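Long-range contacts in LPXTG cell wall surface protein (Streptococcus gordonii, PDB 4IGB), which probably serves as a cell-wall-anchored adhesin of the streptococcal surface, the present chain holding its N-terminal and N2 domains: residues G20-T25 with G250-N255; P196-A201 with N256-A261; V230-E235 with I243-T248. All blocks are in the same frame, centred on the assembly; numbering follows the deposited sequence.

Contact 1: G20-T25 with G250-N255; sequences GTDIST and GSYNEN
The aromatic side chain of Y252 and the carboxylate of D22 meet obliquely, with D22 OD1 lying 3.7 Å from Y252 CE1 and the carboxylate and ring planes turned 53° apart. The tyrosine's chi1 of -174° sets CG anti to the backbone N, and the ring then extends far enough from the helix to lie beside the aspartate. Van der Waals contact continues where S24 CB packs 3.6 Å from N255 ND2, while CG2 of I23 reaches 3.9 Å from N255 OD1. Small S24 allows its backbone to come close to the asparagine.

The hydrogen bonding serves mainly to shape each side. D22 OD1 accepts from S24 N, two residues on, in an Asx turn, and also from S24 OG at 2.7 Å; both donors come from the same face of the carboxylate. N255 ND2 gives a nearly straight bond to S251 O (2.7 Å, 177°). S251 O lies in the amide plane of N255, although the donor stands above the carbonyl plane of S251; the amide rotation is thus fixed, and N255 OD1 is turned to K195 NZ. One water links the two sides, donating to S24 OG and hydrogen-bonding to S251 OG.

The loop between strands 14-19 and 29-30 thus lies against helix 250-256. N256, the next residue, adds bonds to I23 N and D22 OD1, and I23 also packs on L224 of strand 220-226.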
ATOM      1  N   GLY B  20      17.020  -9.640  -7.952  1.00 26.46           N
ATOM      2  CA  GLY B  20      17.598  -8.620  -8.812  1.00 22.33           C
ATOM      3  C   GLY B  20      16.631  -7.541  -9.259  1.00 27.71           C
ATOM      4  O   GLY B  20      17.009  -6.597  -9.958  1.00 28.44           O
ATOM      5  N   THR B  21      15.377  -7.668  -8.852  1.00 24.95           N
ATOM      6  CA  THR B  21      14.370  -6.681  -9.210  1.00 24.24           C
ATOM      7  C   THR B  21      14.796  -5.259  -8.846  1.00 17.69           C
ATOM      8  O   THR B  21      15.262  -5.006  -7.739  1.00 20.50           O
ATOM      9  CB  THR B  21      13.019  -7.010  -8.555  1.00 22.11           C
ATOM     10  OG1 THR B  21      12.454  -8.150  -9.216  1.00 30.71           O
ATOM     11  CG2 THR B  21      12.069  -5.839  -8.695  1.00 14.77           C
ATOM     12  N   ASP B  22      14.646  -4.341  -9.792  1.00 20.39           N
ATOM     13  CA  ASP B  22      14.984  -2.941  -9.562  1.00 25.95           C
ATOM     14  C   ASP B  22      13.826  -2.210  -8.871  1.00 25.63           C
ATOM     15  O   ASP B  22      12.842  -1.838  -9.505  1.00 18.96           O
ATOM     16  CB  ASP B  22      15.338  -2.264 -10.892  1.00 27.02           C
ATOM     17  CG  ASP B  22      15.645  -0.790 -10.741  1.00 34.84           C
ATOM     18  OD1 ASP B  22      15.650  -0.282  -9.587  1.00 29.43           O
ATOM     19  OD2 ASP B  22      15.898  -0.142 -11.782  1.00 30.90           O
ATOM     20  N   ILE B  23      13.950  -2.001  -7.569  1.00 22.81           N
ATOM     21  CA  ILE B  23      12.857  -1.389  -6.805  1.00 21.57           C
ATOM     22  C   ILE B  23      12.495   0.028  -7.300  1.00 26.80           C
ATOM     23  O   ILE B  23      11.348   0.461  -7.179  1.00 22.10           O
ATOM     24  CB  ILE B  23      13.157  -1.439  -5.281  1.00 21.06           C
ATOM     25  CG1 ILE B  23      13.230  -2.904  -4.816  1.00 16.01           C
ATOM     26  CG2 ILE B  23      12.122  -0.657  -4.475  1.00 20.79           C
ATOM     27  CD1 ILE B  23      13.466  -3.058  -3.306  1.00 27.17           C
ATOM     28  N   SER B  24      13.463   0.724  -7.894  1.00 23.43           N
ATOM     29  CA  SER B  24      13.247   2.084  -8.394  1.00 24.90           C
ATOM     30  C   SER B  24      12.430   2.137  -9.681  1.00 24.23           C
ATOM     31  O   SER B  24      11.926   3.194 -10.046  1.00 25.81           O
ATOM     32  CB  SER B  24      14.578   2.801  -8.629  1.00 29.44           C
ATOM     33  OG  SER B  24      15.176   2.325  -9.825  1.00 28.47           O
ATOM     34  N   THR B  25      12.298   1.012 -10.375  1.00 18.94           N
ATOM     35  CA  THR B  25      11.531   1.002 -11.620  1.00 20.04           C
ATOM     36  C   THR B  25      10.244   0.154 -11.547  1.00 26.69           C
ATOM     37  O   THR B  25       9.656  -0.209 -12.575  1.00 22.22           O
ATOM     38  CB  THR B  25      12.396   0.581 -12.841  1.00 27.96           C
ATOM     39  OG1 THR B  25      12.990  -0.702 -12.600  1.00 30.61           O
ATOM     40  CG2 THR B  25      13.502   1.614 -13.100  1.00 29.18           C
ATOM     41  N   GLY B 250      21.342   9.066  -5.130  1.00 28.75           N
ATOM     42  CA  GLY B 250      20.664   8.743  -6.370  1.00 27.65           C
ATOM     43  C   GLY B 250      19.510   7.769  -6.191  1.00 28.33           C
ATOM     44  O   GLY B 250      19.537   6.896  -5.322  1.00 26.79           O
ATOM     45  N   SER B 251      18.504   7.914  -7.039  1.00 24.77           N
ATOM     46  CA  SER B 251      17.303   7.091  -6.997  1.00 27.91           C
ATOM     47  C   SER B 251      17.568   5.587  -6.922  1.00 34.86           C
ATOM     48  O   SER B 251      17.012   4.901  -6.060  1.00 25.35           O
ATOM     49  CB  SER B 251      16.436   7.382  -8.215  1.00 36.32           C
ATOM     50  OG  SER B 251      15.316   6.515  -8.236  1.00 48.55           O
ATOM     51  N   TYR B 252      18.396   5.074  -7.832  1.00 23.24           N
ATOM     52  CA  TYR B 252      18.686   3.651  -7.872  1.00 25.41           C
ATOM     53  C   TYR B 252      19.153   3.121  -6.515  1.00 30.12           C
ATOM     54  O   TYR B 252      18.587   2.175  -5.976  1.00 30.80           O
ATOM     55  CB  TYR B 252      19.730   3.314  -8.949  1.00 25.22           C
ATOM     56  CG  TYR B 252      19.925   1.824  -9.084  1.00 26.01           C
ATOM     57  CD1 TYR B 252      19.169   1.090  -9.981  1.00 29.98           C
ATOM     58  CD2 TYR B 252      20.828   1.142  -8.275  1.00 27.68           C
ATOM     59  CE1 TYR B 252      19.321  -0.273 -10.093  1.00 30.56           C
ATOM     60  CE2 TYR B 252      20.979  -0.227  -8.373  1.00 27.91           C
ATOM     61  CZ  TYR B 252      20.223  -0.928  -9.291  1.00 34.27           C
ATOM     62  OH  TYR B 252      20.358  -2.292  -9.406  1.00 30.14           O
ATOM     63  N   ASN B 253      20.195   3.730  -5.965  1.00 24.45           N
ATOM     64  CA  ASN B 253      20.724   3.278  -4.699  1.00 17.09           C
ATOM     65  C   ASN B 253      19.763   3.491  -3.533  1.00 23.33           C
ATOM     66  O   ASN B 253      19.680   2.659  -2.625  1.00 25.10           O
ATOM     67  CB  ASN B 253      22.081   3.936  -4.426  1.00 21.22           C
ATOM     68  CG  ASN B 253      23.152   3.451  -5.391  1.00 32.24           C
ATOM     69  OD1 ASN B 253      22.976   2.422  -6.046  1.00 26.86           O
ATOM     70  ND2 ASN B 253      24.265   4.184  -5.481  1.00 24.52           N
ATOM     71  N   GLU B 254      19.035   4.601  -3.555  1.00 19.92           N
ATOM     72  CA  GLU B 254      18.097   4.908  -2.475  1.00 23.96           C
ATOM     73  C   GLU B 254      16.968   3.885  -2.366  1.00 28.04           C
ATOM     74  O   GLU B 254      16.491   3.589  -1.267  1.00 23.89           O
ATOM     75  CB  GLU B 254      17.542   6.322  -2.626  1.00 21.23           C
ATOM     76  CG  GLU B 254      18.611   7.381  -2.376  1.00 31.49           C
ATOM     77  CD  GLU B 254      18.106   8.781  -2.600  1.00 31.80           C
ATOM     78  OE1 GLU B 254      16.911   8.932  -2.886  1.00 30.01           O
ATOM     79  OE2 GLU B 254      18.900   9.735  -2.490  1.00 46.46           O
ATOM     80  N   ASN B 255      16.562   3.342  -3.505  1.00 20.92           N
ATOM     81  CA  ASN B 255      15.552   2.294  -3.552  1.00 25.40           C
ATOM     82  C   ASN B 255      16.148   0.915  -3.308  1.00 23.43           C
ATOM     83  O   ASN B 255      15.631   0.131  -2.511  1.00 21.60           O
ATOM     84  CB  ASN B 255      14.868   2.289  -4.915  1.00 14.99           C
ATOM     85  CG  ASN B 255      13.871   3.403  -5.068  1.00 24.19           C
ATOM     86  OD1 ASN B 255      12.676   3.230  -4.802  1.00 25.49           O
ATOM     87  ND2 ASN B 255      14.356   4.570  -5.480  1.00 15.44           N
TER
HETATM   88  O   HOH W   1      15.800   5.037 -11.031  1.00 45.19           O

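Contact 2: P196-A201 with N256-A261; sequences PTDIDA and NVSGLA. With NA (sodium ion), chain M.
P196 lies against L260 from its ring to its carbonyl: CG touches L260 CD2 at 3.8 Å, and P196 O accepts a bond from L260 N at 3.0 Å, nearly along the C=O axis. A proline suits this place, offering an apolar ring to the leucine; having no N-H to donate, its N makes no bond to the nearby L260 O. At T197 the two backbones come very near, its CA standing 3.9 Å from G259 CA. Glycine fits there because a CB would collide with P196 O. The CB of D198 points away from 256-261, and OD1 binds the sodium ion at 2.6 Å, while its CA rests near S258 OG. That hydroxyl is itself hydrogen-bonded to T248 OG1 and E254 O. I199 N then donates to S258 O (2.9 Å, 161°), tilted 23° from the carbonyl plane. D200 binds the sodium through OD2 at 2.7 Å; T248 O and a water are further ligands.

The touching parts of the two loops run nearly antiparallel, their end-to-end directions 164° apart. One loop leads on from strand 193-194 and the other into strand 261-264, neighbours in a mixed sheet, so the pairing carries their antiparallel course beyond strand 193-194 toward helix 250-256.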
ATOM      1  N   PRO B 196       9.795   2.422   1.621  1.00 15.62           N
ATOM      2  CA  PRO B 196      10.740   3.359   2.236  1.00 16.17           C
ATOM      3  C   PRO B 196      11.996   3.416   1.374  1.00 21.71           C
ATOM      4  O   PRO B 196      12.420   2.371   0.880  1.00 21.11           O
ATOM      5  CB  PRO B 196      11.101   2.688   3.564  1.00 21.63           C
ATOM      6  CG  PRO B 196      10.168   1.544   3.729  1.00 26.09           C
ATOM      7  CD  PRO B 196       9.674   1.164   2.374  1.00 20.49           C
ATOM      8  N   THR B 197      12.582   4.594   1.202  1.00 20.42           N
ATOM      9  CA  THR B 197      13.836   4.712   0.462  1.00 16.73           C
ATOM     10  C   THR B 197      14.825   5.590   1.210  1.00 23.39           C
ATOM     11  O   THR B 197      14.453   6.355   2.098  1.00 17.62           O
ATOM     12  CB  THR B 197      13.619   5.331  -0.929  1.00 18.62           C
ATOM     13  OG1 THR B 197      13.126   6.663  -0.773  1.00 21.77           O
ATOM     14  CG2 THR B 197      12.621   4.516  -1.731  1.00 25.44           C
ATOM     15  N   ASP B 198      16.096   5.479   0.850  1.00 25.22           N
ATOM     16  CA  ASP B 198      17.094   6.394   1.378  1.00 21.51           C
ATOM     17  C   ASP B 198      17.184   6.357   2.886  1.00 18.67           C
ATOM     18  O   ASP B 198      17.399   7.390   3.523  1.00 19.33           O
ATOM     19  CB  ASP B 198      16.821   7.844   0.936  1.00 17.53           C
ATOM     20  CG  ASP B 198      18.043   8.738   1.142  1.00 31.54           C
ATOM     21  OD1 ASP B 198      19.168   8.216   0.966  1.00 24.67           O
ATOM     22  OD2 ASP B 198      17.894   9.922   1.505  1.00 27.06           O
ATOM     23  N   ILE B 199      17.043   5.170   3.463  1.00 23.11           N
ATOM     24  CA  ILE B 199      17.261   5.023   4.896  1.00 18.43           C
ATOM     25  C   ILE B 199      18.766   4.920   5.140  1.00 24.21           C
ATOM     26  O   ILE B 199      19.320   3.815   5.082  1.00 23.81           O
ATOM     27  CB  ILE B 199      16.588   3.764   5.452  1.00 22.88           C
ATOM     28  CG1 ILE B 199      15.110   3.745   5.048  1.00 20.84           C
ATOM     29  CG2 ILE B 199      16.800   3.677   6.982  1.00 15.43           C
ATOM     30  CD1 ILE B 199      14.397   5.049   5.323  1.00 24.46           C
ATOM     31  N   ASP B 200      19.414   6.053   5.427  1.00 21.05           N
ATOM     32  CA  ASP B 200      20.870   6.132   5.316  1.00 16.69           C
ATOM     33  C   ASP B 200      21.544   7.143   6.226  1.00 26.22           C
ATOM     34  O   ASP B 200      22.758   7.316   6.156  1.00 26.62           O
ATOM     35  CB  ASP B 200      21.270   6.417   3.860  1.00 21.16           C
ATOM     36  CG  ASP B 200      21.248   7.906   3.519  1.00 29.55           C
ATOM     37  OD1 ASP B 200      20.458   8.645   4.129  1.00 23.74           O
ATOM     38  OD2 ASP B 200      22.021   8.346   2.638  1.00 28.94           O
ATOM     39  N   ALA B 201      20.784   7.806   7.089  1.00 23.09           N
ATOM     40  CA  ALA B 201      21.386   8.817   7.952  1.00 29.14           C
ATOM     41  C   ALA B 201      21.944   8.210   9.226  1.00 25.93           C
ATOM     42  O   ALA B 201      21.303   7.379   9.859  1.00 23.71           O
ATOM     43  CB  ALA B 201      20.393   9.931   8.282  1.00 26.10           C
ATOM     44  N   ASN B 256      17.237   0.621  -4.011  1.00 21.18           N
ATOM     45  CA  ASN B 256      17.810  -0.725  -3.997  1.00 17.75           C
ATOM     46  C   ASN B 256      18.802  -1.004  -2.870  1.00 23.60           C
ATOM     47  O   ASN B 256      18.821  -2.102  -2.320  1.00 25.06           O
ATOM     48  CB  ASN B 256      18.413  -1.053  -5.369  1.00 20.87           C
ATOM     49  CG  ASN B 256      17.351  -1.122  -6.467  1.00 26.23           C
ATOM     50  OD1 ASN B 256      16.395  -1.896  -6.371  1.00 27.90           O
ATOM     51  ND2 ASN B 256      17.500  -0.290  -7.496  1.00 25.57           N
ATOM     52  N   VAL B 257      19.628  -0.019  -2.529  1.00 20.19           N
ATOM     53  CA  VAL B 257      20.615  -0.197  -1.480  1.00 18.37           C
ATOM     54  C   VAL B 257      20.084   0.175  -0.089  1.00 26.20           C
ATOM     55  O   VAL B 257      20.362  -0.514   0.906  1.00 22.20           O
ATOM     56  CB  VAL B 257      21.887   0.627  -1.762  1.00 22.69           C
ATOM     57  CG1 VAL B 257      22.797   0.623  -0.543  1.00 20.55           C
ATOM     58  CG2 VAL B 257      22.617   0.082  -3.008  1.00 25.04           C
ATOM     59  N   SER B 258      19.332   1.269  -0.011  1.00 18.89           N
ATOM     60  CA  SER B 258      18.845   1.738   1.280  1.00 14.23           C
ATOM     61  C   SER B 258      17.309   1.808   1.362  1.00 21.95           C
ATOM     62  O   SER B 258      16.770   2.537   2.188  1.00 22.93           O
ATOM     63  CB  SER B 258      19.449   3.102   1.606  1.00 15.78           C
ATOM     64  OG  SER B 258      19.064   4.081   0.643  1.00 16.73           O
ATOM     65  N   GLY B 259      16.616   1.032   0.534  1.00 18.77           N
ATOM     66  CA  GLY B 259      15.162   1.000   0.560  1.00 15.33           C
ATOM     67  C   GLY B 259      14.582  -0.395   0.406  1.00 21.47           C
ATOM     68  O   GLY B 259      15.317  -1.370   0.268  1.00 27.22           O
ATOM     69  N   LEU B 260      13.260  -0.507   0.430  1.00 20.69           N
ATOM     70  CA  LEU B 260      12.624  -1.808   0.308  1.00 14.93           C
ATOM     71  C   LEU B 260      11.146  -1.625   0.022  1.00 19.19           C
ATOM     72  O   LEU B 260      10.644  -0.510   0.093  1.00 23.06           O
ATOM     73  CB  LEU B 260      12.809  -2.626   1.590  1.00 17.93           C
ATOM     74  CG  LEU B 260      12.142  -2.091   2.864  1.00 20.62           C
ATOM     75  CD1 LEU B 260      11.853  -3.220   3.842  1.00 17.24           C
ATOM     76  CD2 LEU B 260      13.000  -1.024   3.524  1.00 19.76           C
ATOM     77  N   ALA B 261      10.454  -2.721  -0.286  1.00 18.35           N
ATOM     78  CA  ALA B 261       9.034  -2.675  -0.590  1.00 18.15           C
ATOM     79  C   ALA B 261       8.281  -3.682   0.262  1.00 20.24           C
ATOM     80  O   ALA B 261       8.728  -4.818   0.441  1.00 19.71           O
ATOM     81  CB  ALA B 261       8.777  -2.935  -2.070  1.00 16.73           C
TER
HETATM   82 NA    NA M 504      21.087  10.037   0.815  0.72 31.94          NA
HETATM   83  O   HOH W   2      19.952  11.260  -0.974  1.00 37.28           O

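Contact 3: V230-E235 with I243-T248; sequences VLVQEE and IATQIT. With NA (sodium ion), chain M.
T245 meets V230 at the point where the two segments begin to part from their strand pairing, and its side chain can be followed outward from CB. CB itself lies 3.5 Å from V230 O and forks there into a polar and an apolar branch. The polar branch, OG1, sits between the backbone N and the carbonyl carbon (chi1 61°) and donates to V230 O at 2.6 Å, approaching from above the carbonyl plane, 49° out of it. T245 OG1 also lies 3.3 Å from V230 CG2. The methyl branch, CG2, passes close to V230 O and ends 3.7 Å from V232 CG2, the two side chains crossing at about a right angle. A threonine suits this place since its hydroxyl seems to stand in for a backbone donor to V230 O while the methyl packs on valine.

Farther along, the aliphatic part of Q246 carries on the cover: its CG packs 3.6 Å from V230 CG2, again nearly at a right angle. Toward the strands the backbone takes over. V232 N donates to I243 O at 3.0 Å and I243 N to V232 O at 2.8 Å, each bond in the plane of its carbonyl. Their beta-branched side chains lie on one face of the sheet. E234 sets OE1 3.6 Å from I243 CD1; its extended chain brings the carboxylate end itself over the isoleucine methyl, with CB also near, while the glutamate stays exposed.

V232 and I243 form an antiparallel hydrogen-bonded pair of the kind that builds a beta hairpin, here made by strands 232-235 and 239-243 at the edge of an eight-stranded sheet. Past it, segment 243-248 leads to the sodium site, where T248 gives its backbone O as a ligand.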
ATOM      1  N   VAL B 230      21.675  -3.005   2.006  1.00 19.60           N
ATOM      2  CA  VAL B 230      22.678  -2.986   3.067  1.00 16.26           C
ATOM      3  C   VAL B 230      22.094  -2.596   4.418  1.00 26.57           C
ATOM      4  O   VAL B 230      22.833  -2.370   5.378  1.00 25.79           O
ATOM      5  CB  VAL B 230      23.804  -1.970   2.772  1.00 23.96           C
ATOM      6  CG1 VAL B 230      24.496  -2.281   1.438  1.00 27.06           C
ATOM      7  CG2 VAL B 230      23.251  -0.550   2.782  1.00 24.80           C
ATOM      8  N   LEU B 231      20.770  -2.501   4.496  1.00 24.60           N
ATOM      9  CA  LEU B 231      20.117  -2.146   5.753  1.00 22.20           C
ATOM     10  C   LEU B 231      20.221  -3.315   6.716  1.00 24.51           C
ATOM     11  O   LEU B 231      20.180  -4.474   6.301  1.00 19.94           O
ATOM     12  CB  LEU B 231      18.645  -1.805   5.511  1.00 19.17           C
ATOM     13  CG  LEU B 231      18.397  -0.736   4.445  1.00 23.03           C
ATOM     14  CD1 LEU B 231      16.911  -0.532   4.244  1.00 21.37           C
ATOM     15  CD2 LEU B 231      19.095   0.566   4.811  1.00 22.28           C
ATOM     16  N   VAL B 232      20.376  -3.024   7.999  1.00 15.58           N
ATOM     17  CA  VAL B 232      20.271  -4.089   8.980  1.00 20.18           C
ATOM     18  C   VAL B 232      18.783  -4.322   9.268  1.00 27.63           C
ATOM     19  O   VAL B 232      18.045  -3.370   9.555  1.00 20.38           O
ATOM     20  CB  VAL B 232      21.022  -3.748  10.276  1.00 22.84           C
ATOM     21  CG1 VAL B 232      20.575  -4.651  11.417  1.00 25.15           C
ATOM     22  CG2 VAL B 232      22.528  -3.858  10.059  1.00 27.87           C
ATOM     23  N   GLN B 233      18.339  -5.571   9.164  1.00 17.37           N
ATOM     24  CA  GLN B 233      16.967  -5.906   9.507  1.00 19.73           C
ATOM     25  C   GLN B 233      16.948  -6.504  10.897  1.00 22.70           C
ATOM     26  O   GLN B 233      17.559  -7.536  11.164  1.00 25.61           O
ATOM     27  CB  GLN B 233      16.325  -6.868   8.512  1.00 15.76           C
ATOM     28  CG  GLN B 233      14.911  -7.271   8.942  1.00 11.63           C
ATOM     29  CD  GLN B 233      14.171  -8.049   7.878  1.00 22.57           C
ATOM     30  OE1 GLN B 233      14.292  -7.761   6.680  1.00 20.56           O
ATOM     31  NE2 GLN B 233      13.412  -9.057   8.304  1.00 14.42           N
ATOM     32  N   GLU B 234      16.243  -5.844  11.790  1.00 15.97           N
ATOM     33  CA  GLU B 234      16.300  -6.215  13.174  1.00 20.02           C
ATOM     34  C   GLU B 234      14.905  -6.555  13.652  1.00 20.43           C
ATOM     35  O   GLU B 234      14.042  -5.688  13.719  1.00 20.54           O
ATOM     36  CB  GLU B 234      16.867  -5.051  13.963  1.00 22.03           C
ATOM     37  CG  GLU B 234      16.677  -5.144  15.444  1.00 34.01           C
ATOM     38  CD  GLU B 234      17.325  -3.977  16.140  1.00 48.08           C
ATOM     39  OE1 GLU B 234      18.575  -3.903  16.108  1.00 34.73           O
ATOM     40  OE2 GLU B 234      16.581  -3.124  16.682  1.00 54.70           O
ATOM     41  N   GLU B 235      14.694  -7.820  13.992  1.00 19.66           N
ATOM     42  CA  GLU B 235      13.381  -8.284  14.415  1.00 20.09           C
ATOM     43  C   GLU B 235      13.267  -8.407  15.930  1.00 28.65           C
ATOM     44  O   GLU B 235      13.906  -9.267  16.554  1.00 19.31           O
ATOM     45  CB  GLU B 235      13.057  -9.618  13.744  1.00 18.99           C
ATOM     46  CG  GLU B 235      12.727  -9.471  12.270  1.00 26.93           C
ATOM     47  CD  GLU B 235      12.744 -10.779  11.522  1.00 29.53           C
ATOM     48  OE1 GLU B 235      12.798 -11.846  12.171  1.00 23.08           O
ATOM     49  OE2 GLU B 235      12.702 -10.740  10.279  1.00 27.25           O
ATOM     50  N   ILE B 243      17.474  -0.599   9.509  1.00 19.00           N
ATOM     51  CA  ILE B 243      18.367   0.388  10.102  1.00 17.73           C
ATOM     52  C   ILE B 243      19.489   0.772   9.153  1.00 23.36           C
ATOM     53  O   ILE B 243      20.109  -0.094   8.545  1.00 23.43           O
ATOM     54  CB  ILE B 243      18.930  -0.132  11.426  1.00 24.53           C
ATOM     55  CG1 ILE B 243      17.769  -0.474  12.374  1.00 21.37           C
ATOM     56  CG2 ILE B 243      19.874   0.903  12.058  1.00 20.71           C
ATOM     57  CD1 ILE B 243      18.142  -1.362  13.544  1.00 25.27           C
ATOM     58  N   ALA B 244      19.719   2.075   9.011  1.00 20.78           N
ATOM     59  CA  ALA B 244      20.738   2.598   8.103  1.00 22.95           C
ATOM     60  C   ALA B 244      22.136   2.085   8.427  1.00 25.18           C
ATOM     61  O   ALA B 244      22.504   1.949   9.592  1.00 22.35           O
ATOM     62  CB  ALA B 244      20.735   4.117   8.112  1.00 19.97           C
ATOM     63  N   THR B 245      22.919   1.817   7.387  1.00 24.79           N
ATOM     64  CA  THR B 245      24.321   1.451   7.580  1.00 21.69           C
ATOM     65  C   THR B 245      25.289   2.331   6.790  1.00 34.78           C
ATOM     66  O   THR B 245      26.471   2.398   7.121  1.00 33.58           O
ATOM     67  CB  THR B 245      24.599  -0.031   7.241  1.00 24.61           C
ATOM     68  OG1 THR B 245      24.296  -0.276   5.861  1.00 27.40           O
ATOM     69  CG2 THR B 245      23.755  -0.946   8.115  1.00 24.51           C
ATOM     70  N   GLN B 246      24.803   3.009   5.754  1.00 32.84           N
ATOM     71  CA  GLN B 246      25.699   3.814   4.930  1.00 32.06           C
ATOM     72  C   GLN B 246      24.971   4.843   4.080  1.00 35.46           C
ATOM     73  O   GLN B 246      23.778   4.714   3.807  1.00 32.38           O
ATOM     74  CB  GLN B 246      26.550   2.914   4.033  1.00 31.60           C
ATOM     75  CG  GLN B 246      25.737   1.992   3.130  1.00 34.01           C
ATOM     76  CD  GLN B 246      26.586   1.334   2.049  1.00 49.78           C
ATOM     77  OE1 GLN B 246      27.192   0.274   2.261  1.00 40.52           O
ATOM     78  NE2 GLN B 246      26.631   1.963   0.879  1.00 47.24           N
ATOM     79  N   ILE B 247      25.710   5.866   3.661  1.00 25.37           N
ATOM     80  CA  ILE B 247      25.193   6.882   2.758  1.00 22.73           C
ATOM     81  C   ILE B 247      24.837   6.257   1.420  1.00 24.63           C
ATOM     82  O   ILE B 247      25.559   5.396   0.922  1.00 32.26           O
ATOM     83  CB  ILE B 247      26.239   7.969   2.523  1.00 36.21           C
ATOM     84  CG1 ILE B 247      26.742   8.498   3.862  1.00 45.02           C
ATOM     85  CG2 ILE B 247      25.656   9.103   1.699  1.00 32.02           C
ATOM     86  CD1 ILE B 247      25.700   9.280   4.592  1.00 55.64           C
ATOM     87  N   THR B 248      23.715   6.674   0.850  1.00 24.43           N
ATOM     88  CA  THR B 248      23.316   6.249  -0.487  1.00 30.32           C
ATOM     89  C   THR B 248      22.849   7.467  -1.254  1.00 35.25           C
ATOM     90  O   THR B 248      22.065   8.263  -0.738  1.00 33.40           O
ATOM     91  CB  THR B 248      22.141   5.235  -0.463  1.00 28.56           C
ATOM     92  OG1 THR B 248      21.082   5.750   0.357  1.00 21.69           O
ATOM     93  CG2 THR B 248      22.598   3.895   0.088  1.00 23.38           C
TER
HETATM   94 NA    NA M 504      21.087  10.037   0.815  0.72 31.94          NA
HETATM   95  O   HOH W   2      19.952  11.260  -0.974  1.00 37.28           O

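Overall arrangement
Contact 2 is the buried one of the three, whereas contacts 1 and 3 mix buried residues with exposed ones. Contact 1 uses helix 250-256 and contact 2 the loop that follows it, with N256 bridging the two. The sodium ion joins contacts 2 and 3, and the backbone N of T248 probably also bonds to D200 OD2, so the metal site draws the end of segment 243-248 toward the buried loops. The chemistry follows the place. Contact 1 joins loop to helix by side-chain packing and a water, contact 2 relies on backbone bonds between close-set loops, and contact 3 combines strand pairing with a threonine hydroxyl at a sheet edge.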